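Local coordinates for protein Xaa-Pro dipeptidase (Pyrococcus horikoshii, PDB 1WY2) that probably splits Xaa-Pro dipeptides, releasing a nonpolar N-terminal residue and proline, as a homodimeric two-metal peptidase of the M24B family, at residues 176-187 / 208-219; 220-228 / 325-333. All coordinates share one frame; numbering follows the deposited sequence.

Contact 1: residues 176-187 / 208-219; sequences AEKPAFDTIIAS and LVVIDLGALYQH. With ZN (zinc ion), chain D.
Glu177 OE2 takes the backbone N-H of His219 at 2.7 Å, meeting it nearly end-on to the carboxylate C-O bond and lying over one face of the imidazole. The rest of the glutamate runs extended across Leu216, whose CD2 touches OE1 and also packs alongside CE of Lys178; the lysine's ammonium goes on to Asp182 of the second subunit. Ala180 N gives a nearly straight bond (174°) to Gly214 O, yet comes from above the carbonyl plane. Here the pairing slips by two residues and a water fills in, donating to Phe181 O and to Thr183 OG1 and accepting from Gly214 N at 3.1 Å. The Phe181 ring, its CG between backbone N and carbonyl carbon (chi1 53°), brings CZ to 3.3 Å from Asp212 OD1, ring and carboxylate planes standing almost perpendicular. Beyond the slip, Ile184 and Ala186 pair antiparallel with Asp212 and Val210 through two bonds each. Ile184 lies beside Asp212, CB to CB 3.7 Å, while Arg328 holds OD2 by a salt bridge and OD1 binds a zinc ion at 2.0 Å. A strand inside a sheet presenting a metal-binding aspartate is part of the pita-bread fold of M24 metallopeptidases.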
loop_
_atom_site.group_PDB
_atom_site.type_symbol
_atom_site.label_atom_id
_atom_site.label_comp_id
_atom_site.label_asym_id
_atom_site.label_seq_id
_atom_site.Cartn_x
_atom_site.Cartn_y
_atom_site.Cartn_z
ATOM N N ALA A 176 -16.436 -6.279 1.904
ATOM C CA ALA A 176 -15.188 -5.719 1.403
ATOM C C ALA A 176 -13.978 -6.251 2.168
ATOM O O ALA A 176 -14.044 -6.472 3.377
ATOM C CB ALA A 176 -15.232 -4.197 1.484
ATOM N N GLU A 177 -12.878 -6.472 1.455
ATOM C CA GLU A 177 -11.647 -6.946 2.079
ATOM C C GLU A 177 -11.151 -5.835 2.996
ATOM O O GLU A 177 -10.688 -6.080 4.115
ATOM C CB GLU A 177 -10.578 -7.219 1.020
ATOM C CG GLU A 177 -10.935 -8.278 0.000
ATOM C CD GLU A 177 -9.920 -8.342 -1.128
ATOM O OE1 GLU A 177 -8.705 -8.276 -0.836
ATOM O OE2 GLU A 177 -10.333 -8.464 -2.300
ATOM N N LYS A 178 -11.253 -4.608 2.495
ATOM C CA LYS A 178 -10.820 -3.416 3.209
ATOM C C LYS A 178 -11.109 -2.215 2.313
ATOM O O LYS A 178 -11.602 -2.378 1.197
ATOM C CB LYS A 178 -9.320 -3.501 3.502
ATOM C CG LYS A 178 -8.459 -3.720 2.270
ATOM C CD LYS A 178 -6.996 -3.895 2.650
ATOM C CE LYS A 178 -6.137 -4.173 1.429
ATOM N NZ LYS A 178 -4.705 -4.368 1.800
ATOM N N PRO A 179 -10.830 -0.992 2.795
ATOM C CA PRO A 179 -11.090 0.185 1.956
ATOM C C PRO A 179 -10.152 0.161 0.751
ATOM O O PRO A 179 -9.029 -0.329 0.850
ATOM C CB PRO A 179 -10.790 1.356 2.895
ATOM C CG PRO A 179 -11.043 0.785 4.262
ATOM C CD PRO A 179 -10.428 -0.587 4.154
ATOM N N ALA A 180 -10.606 0.692 -0.381
ATOM C CA ALA A 180 -9.782 0.713 -1.588
ATOM C C ALA A 180 -8.611 1.682 -1.435
ATOM O O ALA A 180 -7.594 1.565 -2.124
ATOM C CB ALA A 180 -10.633 1.106 -2.795
ATOM N N PHE A 181 -8.773 2.637 -0.527
ATOM C CA PHE A 181 -7.753 3.640 -0.251
ATOM C C PHE A 181 -8.154 4.369 1.028
ATOM O O PHE A 181 -9.277 4.213 1.498
ATOM C CB PHE A 181 -7.649 4.616 -1.428
ATOM C CG PHE A 181 -8.960 5.238 -1.825
ATOM C CD1 PHE A 181 -9.429 6.378 -1.183
ATOM C CD2 PHE A 181 -9.728 4.677 -2.843
ATOM C CE1 PHE A 181 -10.641 6.953 -1.548
ATOM C CE2 PHE A 181 -10.949 5.246 -3.218
ATOM C CZ PHE A 181 -11.405 6.386 -2.571
ATOM N N ASP A 182 -7.236 5.147 1.596
ATOM C CA ASP A 182 -7.515 5.884 2.829
ATOM C C ASP A 182 -8.716 6.814 2.653
ATOM O O ASP A 182 -8.678 7.752 1.859
ATOM C CB ASP A 182 -6.279 6.684 3.252
ATOM C CG ASP A 182 -5.175 5.803 3.814
ATOM O OD1 ASP A 182 -4.840 4.781 3.180
ATOM O OD2 ASP A 182 -4.638 6.137 4.891
ATOM N N THR A 183 -9.772 6.550 3.414
ATOM C CA THR A 183 -11.003 7.328 3.328
ATOM C C THR A 183 -10.825 8.814 3.571
ATOM O O THR A 183 -10.207 9.235 4.552
ATOM C CB THR A 183 -12.062 6.794 4.310
ATOM O OG1 THR A 183 -12.393 5.447 3.955
ATOM C CG2 THR A 183 -13.325 7.649 4.260
ATOM N N ILE A 184 -11.392 9.601 2.663
ATOM C CA ILE A 184 -11.330 11.048 2.751
ATOM C C ILE A 184 -12.644 11.605 3.280
ATOM O O ILE A 184 -13.695 11.389 2.689
ATOM C CB ILE A 184 -11.049 11.667 1.360
ATOM C CG1 ILE A 184 -9.604 11.377 0.955
ATOM C CG2 ILE A 184 -11.322 13.173 1.378
ATOM C CD1 ILE A 184 -9.312 11.637 -0.504
ATOM N N ILE A 185 -12.570 12.277 4.425
ATOM C CA ILE A 185 -13.715 12.945 5.030
ATOM C C ILE A 185 -13.088 14.302 5.324
ATOM O O ILE A 185 -12.440 14.481 6.356
ATOM C CB ILE A 185 -14.168 12.306 6.365
ATOM C CG1 ILE A 185 -14.560 10.836 6.160
ATOM C CG2 ILE A 185 -15.357 13.088 6.925
ATOM C CD1 ILE A 185 -15.754 10.626 5.247
ATOM N N ALA A 186 -13.256 15.238 4.393
ATOM C CA ALA A 186 -12.664 16.570 4.507
ATOM C C ALA A 186 -13.722 17.648 4.702
ATOM O O ALA A 186 -14.482 17.960 3.782
ATOM C CB ALA A 186 -11.836 16.862 3.257
ATOM N N SER A 187 -13.748 18.229 5.899
ATOM C CA SER A 187 -14.743 19.244 6.236
ATOM C C SER A 187 -14.187 20.657 6.372
ATOM O O SER A 187 -13.028 20.850 6.736
ATOM C CB SER A 187 -15.446 18.858 7.540
ATOM O OG SER A 187 -14.534 18.858 8.630
ATOM N N LEU A 208 -18.639 22.410 4.391
ATOM C CA LEU A 208 -18.772 21.643 3.160
ATOM C C LEU A 208 -18.008 20.393 3.590
ATOM O O LEU A 208 -17.001 20.505 4.293
ATOM C CB LEU A 208 -18.014 22.299 2.001
ATOM C CG LEU A 208 -18.780 23.217 1.049
ATOM C CD1 LEU A 208 -17.797 24.001 0.200
ATOM C CD2 LEU A 208 -19.711 22.386 0.171
ATOM N N VAL A 209 -18.477 19.213 3.204
ATOM C CA VAL A 209 -17.777 17.987 3.574
ATOM C C VAL A 209 -17.644 17.099 2.347
ATOM O O VAL A 209 -18.645 16.685 1.757
ATOM C CB VAL A 209 -18.526 17.196 4.673
ATOM C CG1 VAL A 209 -17.657 16.026 5.150
ATOM C CG2 VAL A 209 -18.871 18.115 5.842
ATOM N N VAL A 210 -16.404 16.834 1.955
ATOM C CA VAL A 210 -16.132 15.981 0.807
ATOM C C VAL A 210 -15.916 14.569 1.343
ATOM O O VAL A 210 -15.125 14.363 2.266
ATOM C CB VAL A 210 -14.867 16.450 0.045
ATOM C CG1 VAL A 210 -14.563 15.499 -1.116
ATOM C CG2 VAL A 210 -15.072 17.864 -0.480
ATOM N N ILE A 211 -16.640 13.612 0.769
ATOM C CA ILE A 211 -16.564 12.207 1.169
ATOM C C ILE A 211 -16.092 11.397 -0.036
ATOM O O ILE A 211 -16.847 11.192 -0.984
ATOM C CB ILE A 211 -17.956 11.695 1.604
ATOM C CG1 ILE A 211 -18.529 12.611 2.692
ATOM C CG2 ILE A 211 -17.855 10.259 2.116
ATOM C CD1 ILE A 211 -20.028 12.460 2.894
ATOM N N ASP A 212 -14.842 10.946 0.004
ATOM C CA ASP A 212 -14.255 10.168 -1.089
ATOM C C ASP A 212 -13.799 8.840 -0.486
ATOM O O ASP A 212 -12.923 8.806 0.380
ATOM C CB ASP A 212 -13.060 10.930 -1.681
ATOM C CG ASP A 212 -12.589 10.369 -3.015
ATOM O OD1 ASP A 212 -12.867 9.191 -3.326
ATOM O OD2 ASP A 212 -11.911 11.117 -3.752
ATOM N N LEU A 213 -14.398 7.747 -0.940
ATOM C CA LEU A 213 -14.062 6.436 -0.409
ATOM C C LEU A 213 -14.260 5.359 -1.459
ATOM O O LEU A 213 -14.761 5.619 -2.557
ATOM C CB LEU A 213 -14.936 6.146 0.826
ATOM C CG LEU A 213 -16.461 6.175 0.646
ATOM C CD1 LEU A 213 -16.940 4.853 0.066
ATOM C CD2 LEU A 213 -17.141 6.425 1.992
ATOM N N GLY A 214 -13.857 4.141 -1.124
ATOM C CA GLY A 214 -14.013 3.049 -2.062
ATOM C C GLY A 214 -13.797 1.727 -1.363
ATOM O O GLY A 214 -13.197 1.674 -0.292
ATOM N N ALA A 215 -14.287 0.654 -1.964
ATOM C CA ALA A 215 -14.126 -0.660 -1.371
ATOM C C ALA A 215 -13.339 -1.588 -2.279
ATOM O O ALA A 215 -13.486 -1.544 -3.501
ATOM C CB ALA A 215 -15.496 -1.268 -1.078
ATOM N N LEU A 216 -12.488 -2.407 -1.671
ATOM C CA LEU A 216 -11.727 -3.413 -2.401
ATOM C C LEU A 216 -12.594 -4.634 -2.121
ATOM O O LEU A 216 -12.761 -5.023 -0.965
ATOM C CB LEU A 216 -10.335 -3.600 -1.793
ATOM C CG LEU A 216 -9.533 -4.788 -2.342
ATOM C CD1 LEU A 216 -9.351 -4.645 -3.848
ATOM C CD2 LEU A 216 -8.183 -4.864 -1.645
ATOM N N TYR A 217 -13.161 -5.214 -3.170
ATOM C CA TYR A 217 -14.055 -6.355 -3.032
ATOM C C TYR A 217 -13.666 -7.445 -4.014
ATOM O O TYR A 217 -13.664 -7.230 -5.226
ATOM C CB TYR A 217 -15.491 -5.903 -3.307
ATOM C CG TYR A 217 -16.528 -7.005 -3.286
ATOM C CD1 TYR A 217 -16.983 -7.541 -2.085
ATOM C CD2 TYR A 217 -17.078 -7.488 -4.474
ATOM C CE1 TYR A 217 -17.970 -8.530 -2.064
ATOM C CE2 TYR A 217 -18.061 -8.474 -4.466
ATOM C CZ TYR A 217 -18.503 -8.988 -3.259
ATOM O OH TYR A 217 -19.486 -9.955 -3.251
ATOM N N GLN A 218 -13.341 -8.616 -3.480
ATOM C CA GLN A 218 -12.952 -9.742 -4.307
ATOM C C GLN A 218 -11.946 -9.332 -5.385
ATOM O O GLN A 218 -12.103 -9.645 -6.568
ATOM C CB GLN A 218 -14.207 -10.394 -4.903
ATOM C CG GLN A 218 -14.981 -11.202 -3.855
ATOM C CD GLN A 218 -16.355 -11.668 -4.311
ATOM O OE1 GLN A 218 -16.544 -12.070 -5.457
ATOM N NE2 GLN A 218 -17.319 -11.634 -3.397
ATOM N N HIS A 219 -10.918 -8.610 -4.935
ATOM C CA HIS A 219 -9.808 -8.148 -5.765
ATOM C C HIS A 219 -10.021 -6.911 -6.634
ATOM O O HIS A 219 -9.052 -6.353 -7.157
ATOM C CB HIS A 219 -9.308 -9.306 -6.634
ATOM C CG HIS A 219 -8.754 -10.448 -5.844
ATOM N ND1 HIS A 219 -7.543 -10.381 -5.187
ATOM C CD2 HIS A 219 -9.260 -11.675 -5.575
ATOM C CE1 HIS A 219 -7.329 -11.517 -4.547
ATOM N NE2 HIS A 219 -8.355 -12.319 -4.767
HETATM ZN ZN ZN D . -12.309 8.940 -5.239
HETATM O O HOH W 1 -6.830 -8.149 -3.396
HETATM O O HOH W 2 -12.123 4.427 1.372
#

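Contact 2: residues 220-228 / 325-333; sequences YNSDITRTI and GGVRIEDTI. With ZN (zinc ion), chain D; ZN (zinc ion), chain E.
Asp223 and Glu330 both bridge the two zinc ions, each giving one carboxylate oxygen to each metal. Asp223 OD1 and Glu330 OE1 hold the zinc shared with Asp212, each at 2.0 Å; Asp223 OD2 and Glu330 OE2 hold the other, which His287 and Glu316 also bind. The carboxylate planes stand 61° apart, and the zinc they share lets OD2 of Asp223 sit 2.9 Å from OE2 of Glu330. Glu330 reaches in fully extended, with CG opposite the backbone N (chi1 164°). This is the dinuclear centre of the pita-bread fold, in which strands 220-229 and 325-336 approach each other at the metals. Backbone pairing amounts to one antiparallel bridge, where Thr225 N bonds Glu330 O and Glu330 N returns to Thr225 O. Arg226 NH1 bonds both carbonyl oxygens, each at 2.8 Å and each from the face opposite to the amide donor, so both acceptors are gripped twice. A bend at chi2 (-68°) curls the arginine back over the bridge. Its NH2 forms a salt bridge with Asp331 OD1, which also bonds Thr344, guanidinium and carboxylate planes being nearly perpendicular. Among hydroxyls, Thr332 OG1 donates to an in-plane lone pair of Asp223 O at 2.7 Å, and Thr227 OG1 donates to Arg328 O at 2.8 Å.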
loop_
_atom_site.group_PDB
_atom_site.type_symbol
_atom_site.label_atom_id
_atom_site.label_comp_id
_atom_site.label_asym_id
_atom_site.label_seq_id
_atom_site.Cartn_x
_atom_site.Cartn_y
_atom_site.Cartn_z
ATOM N N TYR A 220 -11.267 -6.469 -6.781
ATOM C CA TYR A 220 -11.536 -5.288 -7.592
ATOM C C TYR A 220 -11.922 -4.080 -6.756
ATOM O O TYR A 220 -12.369 -4.213 -5.621
ATOM C CB TYR A 220 -12.596 -5.594 -8.653
ATOM C CG TYR A 220 -12.030 -6.467 -9.748
ATOM C CD1 TYR A 220 -11.839 -7.833 -9.544
ATOM C CD2 TYR A 220 -11.596 -5.914 -10.954
ATOM C CE1 TYR A 220 -11.225 -8.627 -10.508
ATOM C CE2 TYR A 220 -10.975 -6.704 -11.931
ATOM C CZ TYR A 220 -10.795 -8.061 -11.694
ATOM O OH TYR A 220 -10.169 -8.854 -12.628
ATOM N N ASN A 221 -11.739 -2.896 -7.329
ATOM C CA ASN A 221 -12.001 -1.651 -6.619
ATOM C C ASN A 221 -13.207 -0.838 -7.065
ATOM O O ASN A 221 -13.772 -1.060 -8.134
ATOM C CB ASN A 221 -10.754 -0.766 -6.714
ATOM C CG ASN A 221 -9.554 -1.375 -6.011
ATOM O OD1 ASN A 221 -9.371 -1.195 -4.810
ATOM N ND2 ASN A 221 -8.735 -2.112 -6.758
ATOM N N SER A 222 -13.588 0.110 -6.209
ATOM C CA SER A 222 -14.688 1.035 -6.471
ATOM C C SER A 222 -14.189 2.398 -5.989
ATOM O O SER A 222 -13.248 2.477 -5.195
ATOM C CB SER A 222 -15.954 0.622 -5.713
ATOM O OG SER A 222 -15.704 0.483 -4.328
ATOM N N ASP A 223 -14.814 3.468 -6.456
ATOM C CA ASP A 223 -14.365 4.808 -6.095
ATOM C C ASP A 223 -15.540 5.764 -6.245
ATOM O O ASP A 223 -16.173 5.811 -7.300
ATOM C CB ASP A 223 -13.223 5.199 -7.041
ATOM C CG ASP A 223 -12.421 6.384 -6.557
ATOM O OD1 ASP A 223 -12.798 7.015 -5.547
ATOM O OD2 ASP A 223 -11.400 6.676 -7.213
ATOM N N ILE A 224 -15.832 6.521 -5.193
ATOM C CA ILE A 224 -16.950 7.456 -5.234
ATOM C C ILE A 224 -16.698 8.674 -4.345
ATOM O O ILE A 224 -16.046 8.568 -3.313
ATOM C CB ILE A 224 -18.257 6.750 -4.768
ATOM C CG1 ILE A 224 -19.458 7.682 -4.921
ATOM C CG2 ILE A 224 -18.128 6.317 -3.310
ATOM C CD1 ILE A 224 -20.788 7.047 -4.501
ATOM N N THR A 225 -17.193 9.833 -4.772
ATOM C CA THR A 225 -17.065 11.057 -3.986
ATOM C C THR A 225 -18.375 11.825 -4.027
ATOM O O THR A 225 -18.951 12.039 -5.093
ATOM C CB THR A 225 -15.982 12.039 -4.517
ATOM O OG1 THR A 225 -14.697 11.410 -4.529
ATOM C CG2 THR A 225 -15.905 13.269 -3.605
ATOM N N ARG A 226 -18.852 12.227 -2.859
ATOM C CA ARG A 226 -20.059 13.039 -2.774
ATOM C C ARG A 226 -19.720 14.174 -1.822
ATOM O O ARG A 226 -18.957 13.992 -0.876
ATOM C CB ARG A 226 -21.242 12.238 -2.222
ATOM C CG ARG A 226 -21.796 11.198 -3.186
ATOM C CD ARG A 226 -22.471 11.843 -4.395
ATOM N NE ARG A 226 -22.975 10.831 -5.320
ATOM C CZ ARG A 226 -22.237 10.239 -6.255
ATOM N NH1 ARG A 226 -20.955 10.564 -6.408
ATOM N NH2 ARG A 226 -22.774 9.299 -7.018
ATOM N N THR A 227 -20.269 15.351 -2.083
ATOM C CA THR A 227 -20.016 16.490 -1.216
ATOM C C THR A 227 -21.355 16.943 -0.663
ATOM O O THR A 227 -22.344 16.999 -1.392
ATOM C CB THR A 227 -19.361 17.657 -1.987
ATOM O OG1 THR A 227 -18.077 17.248 -2.475
ATOM C CG2 THR A 227 -19.185 18.875 -1.079
ATOM N N ILE A 228 -21.384 17.241 0.631
ATOM C CA ILE A 228 -22.601 17.709 1.284
ATOM C C ILE A 228 -22.258 18.950 2.103
ATOM O O ILE A 228 -21.105 19.372 2.160
ATOM C CB ILE A 228 -23.194 16.639 2.249
ATOM C CG1 ILE A 228 -22.199 16.333 3.371
ATOM C CG2 ILE A 228 -23.531 15.364 1.481
ATOM C CD1 ILE A 228 -22.733 15.384 4.426
ATOM N N GLY A 325 -12.698 26.137 1.128
ATOM C CA GLY A 325 -13.503 24.943 0.948
ATOM C C GLY A 325 -13.430 24.412 -0.467
ATOM O O GLY A 325 -12.863 25.052 -1.355
ATOM N N GLY A 326 -14.014 23.242 -0.684
ATOM C CA GLY A 326 -13.983 22.656 -2.009
ATOM C C GLY A 326 -15.133 21.701 -2.242
ATOM O O GLY A 326 -15.828 21.306 -1.307
ATOM N N VAL A 327 -15.334 21.339 -3.502
ATOM C CA VAL A 327 -16.405 20.423 -3.878
ATOM C C VAL A 327 -15.917 19.439 -4.931
ATOM O O VAL A 327 -15.261 19.831 -5.889
ATOM C CB VAL A 327 -17.612 21.179 -4.486
ATOM C CG1 VAL A 327 -18.659 20.180 -4.979
ATOM C CG2 VAL A 327 -18.224 22.117 -3.450
ATOM N N ARG A 328 -16.226 18.159 -4.735
ATOM C CA ARG A 328 -15.886 17.129 -5.707
ATOM C C ARG A 328 -17.037 16.133 -5.776
ATOM O O ARG A 328 -17.614 15.758 -4.755
ATOM C CB ARG A 328 -14.590 16.378 -5.349
ATOM C CG ARG A 328 -14.285 15.237 -6.345
ATOM C CD ARG A 328 -12.847 14.692 -6.261
ATOM N NE ARG A 328 -12.532 14.020 -5.001
ATOM C CZ ARG A 328 -11.906 14.593 -3.976
ATOM N NH1 ARG A 328 -11.525 15.860 -4.046
ATOM N NH2 ARG A 328 -11.629 13.887 -2.885
ATOM N N ILE A 329 -17.390 15.740 -6.993
ATOM C CA ILE A 329 -18.449 14.762 -7.215
ATOM C C ILE A 329 -17.836 13.737 -8.155
ATOM O O ILE A 329 -17.411 14.074 -9.259
ATOM C CB ILE A 329 -19.690 15.418 -7.849
ATOM C CG1 ILE A 329 -20.237 16.486 -6.895
ATOM C CG2 ILE A 329 -20.750 14.358 -8.131
ATOM C CD1 ILE A 329 -21.389 17.303 -7.458
ATOM N N GLU A 330 -17.774 12.490 -7.699
ATOM C CA GLU A 330 -17.151 11.414 -8.459
ATOM C C GLU A 330 -17.974 10.140 -8.581
ATOM O O GLU A 330 -18.559 9.670 -7.604
ATOM C CB GLU A 330 -15.801 11.064 -7.814
ATOM C CG GLU A 330 -15.225 9.719 -8.247
ATOM C CD GLU A 330 -13.915 9.384 -7.564
ATOM O OE1 GLU A 330 -13.768 9.696 -6.364
ATOM O OE2 GLU A 330 -13.041 8.789 -8.228
ATOM N N ASP A 331 -18.007 9.591 -9.792
ATOM C CA ASP A 331 -18.701 8.332 -10.070
ATOM C C ASP A 331 -17.720 7.399 -10.763
ATOM O O ASP A 331 -16.786 7.853 -11.420
ATOM C CB ASP A 331 -19.870 8.517 -11.052
ATOM C CG ASP A 331 -21.144 8.984 -10.389
ATOM O OD1 ASP A 331 -21.491 8.453 -9.315
ATOM O OD2 ASP A 331 -21.811 9.873 -10.966
ATOM N N THR A 332 -17.930 6.096 -10.605
ATOM C CA THR A 332 -17.128 5.114 -11.322
ATOM C C THR A 332 -18.122 4.744 -12.415
ATOM O O THR A 332 -19.288 4.477 -12.116
ATOM C CB THR A 332 -16.819 3.868 -10.476
ATOM O OG1 THR A 332 -15.872 4.207 -9.458
ATOM C CG2 THR A 332 -16.228 2.759 -11.351
ATOM N N ILE A 333 -17.690 4.765 -13.670
ATOM C CA ILE A 333 -18.600 4.441 -14.760
ATOM C C ILE A 333 -18.028 3.414 -15.715
ATOM O O ILE A 333 -16.817 3.202 -15.778
ATOM C CB ILE A 333 -18.986 5.700 -15.579
ATOM C CG1 ILE A 333 -17.768 6.229 -16.342
ATOM C CG2 ILE A 333 -19.544 6.778 -14.644
ATOM C CD1 ILE A 333 -18.104 7.309 -17.365
HETATM ZN ZN ZN D . -12.309 8.940 -5.239
HETATM ZN ZN ZN E . -10.975 8.574 -8.074
#

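From the N terminus, the chain leaves helix 160-173 and enters contact 1, which closes when the strand at 208-217 returns antiparallel to 184-187 after a connection without helix or strand. A tight turn at its end leads directly into strand 220-229, the first half of contact 2. Almost a hundred residues follow, including helices 235-254 and 261-274, before 325-333 closes that longer excursion. The two contacts are therefore in series, neither enclosing nor crossing the other. Contact 1 is built within the sheet where 208-217 and 220-229 are neighbours, bonded at Val209 N to Ile228 O; contact 2 joins that sheet to the one holding 325-336, and the zinc held by Asp212, Asp223 and Glu330 ties them again.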